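Long-range contact in DNA helicase RecQ (Deinococcus radiodurans, PDB 2RHF), which probably couples ATP hydrolysis to the 3'-5' unwinding of duplex DNA, and is represented here by a C-terminal regulatory HRDC domain: residues 12-17 / 65-70. Residues are numbered along the deposited sequence; the frame is centred on the assembly and turned at random.
Sequences RELRRE and ERILDA
Leu-14 and Arg-66 meet where the first and last helices of the all-helical HRDC domain, 4-22 and 57-76, pack antiparallel, their local axes 10.3 Å apart at an angle of 148°. The pairing illustrates how a helix interface can be apolar inside and charged at its border. The apolar part centres on Leu-14. A chi1 of 171° swings CG away from the backbone N and lays both methyls against the facing helix: CD2 lies 3.7 Å from Ile-67 CA, against Ile-67 CG1 and more loosely by Ala-70 CB, while CD1 comes 3.8 Å from Arg-66 NE. Ile-67 also touches Leu-38 of helix 32-41 and Leu-49 of helix 46-49, extending the apolar core.

The polar part is a salt bridge at the exposed border. Arg-66 bends at chi2 and chi3, bringing its guanidinium back obliquely past Leu-14 CD1, and NH2 donates to Glu-17 OE1 at 3.1 Å. The acceptor sits near the guanidinium plane, but NH2 comes from the anti side of OE1, tilted out of the carboxylate plane, and the two planes are turned 39° apart. Glu-21, one turn further along helix 4-22, forms a salt bridge with NH1. A lysine in place of Arg-66 has a single ammonium where three coplanar nitrogens now donate, and would probably leave Glu-17 or Glu-21 without its cationic mate. One water closes the arrangement, accepting from Arg-66 NE at 2.8 Å and donating to Glu-17 OE1 at 2.9 Å.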
loop_
_atom_site.group_PDB
_atom_site.type_symbol
_atom_site.label_atom_id
_atom_site.label_comp_id
_atom_site.label_asym_id
_atom_site.label_seq_id
_atom_site.Cartn_x
_atom_site.Cartn_y
_atom_site.Cartn_z
ATOM N N ARG A 12 1.904 6.446 2.285
ATOM C CA ARG A 12 2.781 7.415 1.633
ATOM C C ARG A 12 4.235 7.229 2.062
ATOM O O ARG A 12 5.152 7.342 1.245
ATOM C CB ARG A 12 2.334 8.844 1.933
ATOM C CG ARG A 12 1.160 9.288 1.093
ATOM C CD ARG A 12 0.882 10.791 1.182
ATOM N NE ARG A 12 -0.070 11.143 0.127
ATOM C CZ ARG A 12 -1.392 10.991 0.217
ATOM N NH1 ARG A 12 -1.947 10.565 1.342
ATOM N NH2 ARG A 12 -2.166 11.285 -0.817
ATOM N N GLU A 13 4.448 6.945 3.348
ATOM C CA GLU A 13 5.787 6.679 3.870
ATOM C C GLU A 13 6.361 5.417 3.246
ATOM O O GLU A 13 7.531 5.378 2.855
ATOM C CB GLU A 13 5.743 6.578 5.398
ATOM C CG GLU A 13 5.491 7.946 6.042
ATOM C CD GLU A 13 5.086 7.898 7.510
ATOM O OE1 GLU A 13 4.763 6.818 8.046
ATOM O OE2 GLU A 13 5.071 8.983 8.135
ATOM N N LEU A 14 5.542 4.379 3.138
ATOM C CA LEU A 14 5.972 3.148 2.479
ATOM C C LEU A 14 6.332 3.435 1.026
ATOM O O LEU A 14 7.375 2.987 0.523
ATOM C CB LEU A 14 4.886 2.089 2.542
ATOM C CG LEU A 14 5.176 0.848 1.693
ATOM C CD1 LEU A 14 6.446 0.122 2.134
ATOM C CD2 LEU A 14 4.000 -0.084 1.709
ATOM N N ARG A 15 5.469 4.164 0.331
ATOM C CA ARG A 15 5.715 4.463 -1.074
ATOM C C ARG A 15 7.067 5.173 -1.258
ATOM O O ARG A 15 7.818 4.840 -2.177
ATOM C CB ARG A 15 4.555 5.259 -1.655
ATOM C CG ARG A 15 4.691 5.530 -3.162
ATOM C CD ARG A 15 3.401 6.008 -3.772
ATOM N NE ARG A 15 2.987 7.301 -3.228
ATOM C CZ ARG A 15 1.863 7.925 -3.569
ATOM N NH1 ARG A 15 1.037 7.384 -4.464
ATOM N NH2 ARG A 15 1.570 9.087 -3.032
ATOM N N ARG A 16 7.402 6.103 -0.358
ATOM C CA ARG A 16 8.713 6.768 -0.420
ATOM C C ARG A 16 9.877 5.801 -0.222
ATOM O O ARG A 16 10.902 5.932 -0.888
ATOM C CB ARG A 16 8.787 7.930 0.560
ATOM C CG ARG A 16 7.893 9.090 0.198
ATOM C CD ARG A 16 7.866 10.148 1.308
ATOM N NE ARG A 16 6.662 10.974 1.206
ATOM C CZ ARG A 16 5.796 11.190 2.193
ATOM N NH1 ARG A 16 5.994 10.674 3.409
ATOM N NH2 ARG A 16 4.736 11.955 1.972
ATOM N N GLU A 17 9.721 4.826 0.680
ATOM C CA GLU A 17 10.754 3.795 0.856
ATOM C C GLU A 17 10.931 2.993 -0.422
ATOM O O GLU A 17 12.055 2.727 -0.860
ATOM C CB GLU A 17 10.396 2.847 1.999
ATOM C CG GLU A 17 10.343 3.518 3.350
ATOM C CD GLU A 17 9.880 2.603 4.476
ATOM O OE1 GLU A 17 9.443 1.459 4.220
ATOM O OE2 GLU A 17 9.966 3.058 5.644
ATOM N N GLU A 65 3.498 -7.773 0.761
ATOM C CA GLU A 65 3.788 -8.003 2.175
ATOM C C GLU A 65 4.118 -6.695 2.885
ATOM O O GLU A 65 3.664 -6.469 4.004
ATOM C CB GLU A 65 4.899 -9.036 2.347
ATOM C CG GLU A 65 4.484 -10.478 1.968
ATOM C CD GLU A 65 3.253 -11.023 2.733
ATOM O OE1 GLU A 65 2.919 -10.517 3.828
ATOM O OE2 GLU A 65 2.620 -11.978 2.224
ATOM N N ARG A 66 4.871 -5.815 2.233
ATOM C CA ARG A 66 5.186 -4.505 2.811
ATOM C C ARG A 66 3.926 -3.653 3.012
ATOM O O ARG A 66 3.807 -2.938 4.010
ATOM C CB ARG A 66 6.196 -3.742 1.937
ATOM C CG ARG A 66 7.538 -4.384 1.720
ATOM C CD ARG A 66 8.514 -4.032 2.800
ATOM N NE ARG A 66 8.934 -2.631 2.807
ATOM C CZ ARG A 66 9.899 -2.094 2.050
ATOM N NH1 ARG A 66 10.555 -2.822 1.149
ATOM N NH2 ARG A 66 10.206 -0.809 2.195
ATOM N N ILE A 67 2.997 -3.709 2.059
ATOM C CA ILE A 67 1.743 -2.990 2.172
ATOM C C ILE A 67 0.935 -3.511 3.356
ATOM O O ILE A 67 0.422 -2.726 4.163
ATOM C CB ILE A 67 0.937 -3.095 0.859
ATOM C CG1 ILE A 67 1.618 -2.280 -0.255
ATOM C CG2 ILE A 67 -0.511 -2.630 1.074
ATOM C CD1 ILE A 67 1.109 -2.583 -1.666
ATOM N N LEU A 68 0.793 -4.823 3.467
ATOM C CA LEU A 68 0.034 -5.394 4.592
ATOM C C LEU A 68 0.663 -5.007 5.915
ATOM O O LEU A 68 -0.038 -4.707 6.871
ATOM C CB LEU A 68 -0.055 -6.908 4.478
ATOM C CG LEU A 68 -0.838 -7.438 3.270
ATOM C CD1 LEU A 68 -0.862 -8.962 3.285
ATOM C CD2 LEU A 68 -2.268 -6.876 3.228
ATOM N N ASP A 69 1.992 -5.010 5.972
ATOM C CA ASP A 69 2.712 -4.662 7.193
ATOM C C ASP A 69 2.500 -3.182 7.547
ATOM O O ASP A 69 2.352 -2.842 8.724
ATOM C CB ASP A 69 4.194 -5.031 6.997
ATOM C CG ASP A 69 5.092 -4.619 8.151
ATOM O OD1 ASP A 69 4.705 -4.762 9.337
ATOM O OD2 ASP A 69 6.232 -4.203 7.837
ATOM N N ALA A 70 2.492 -2.297 6.550
ATOM C CA ALA A 70 2.209 -0.887 6.818
ATOM C C ALA A 70 0.809 -0.720 7.437
ATOM O O ALA A 70 0.634 -0.029 8.446
ATOM C CB ALA A 70 2.337 -0.056 5.547
HETATM O O HOH W 1 8.488 -1.084 5.146
#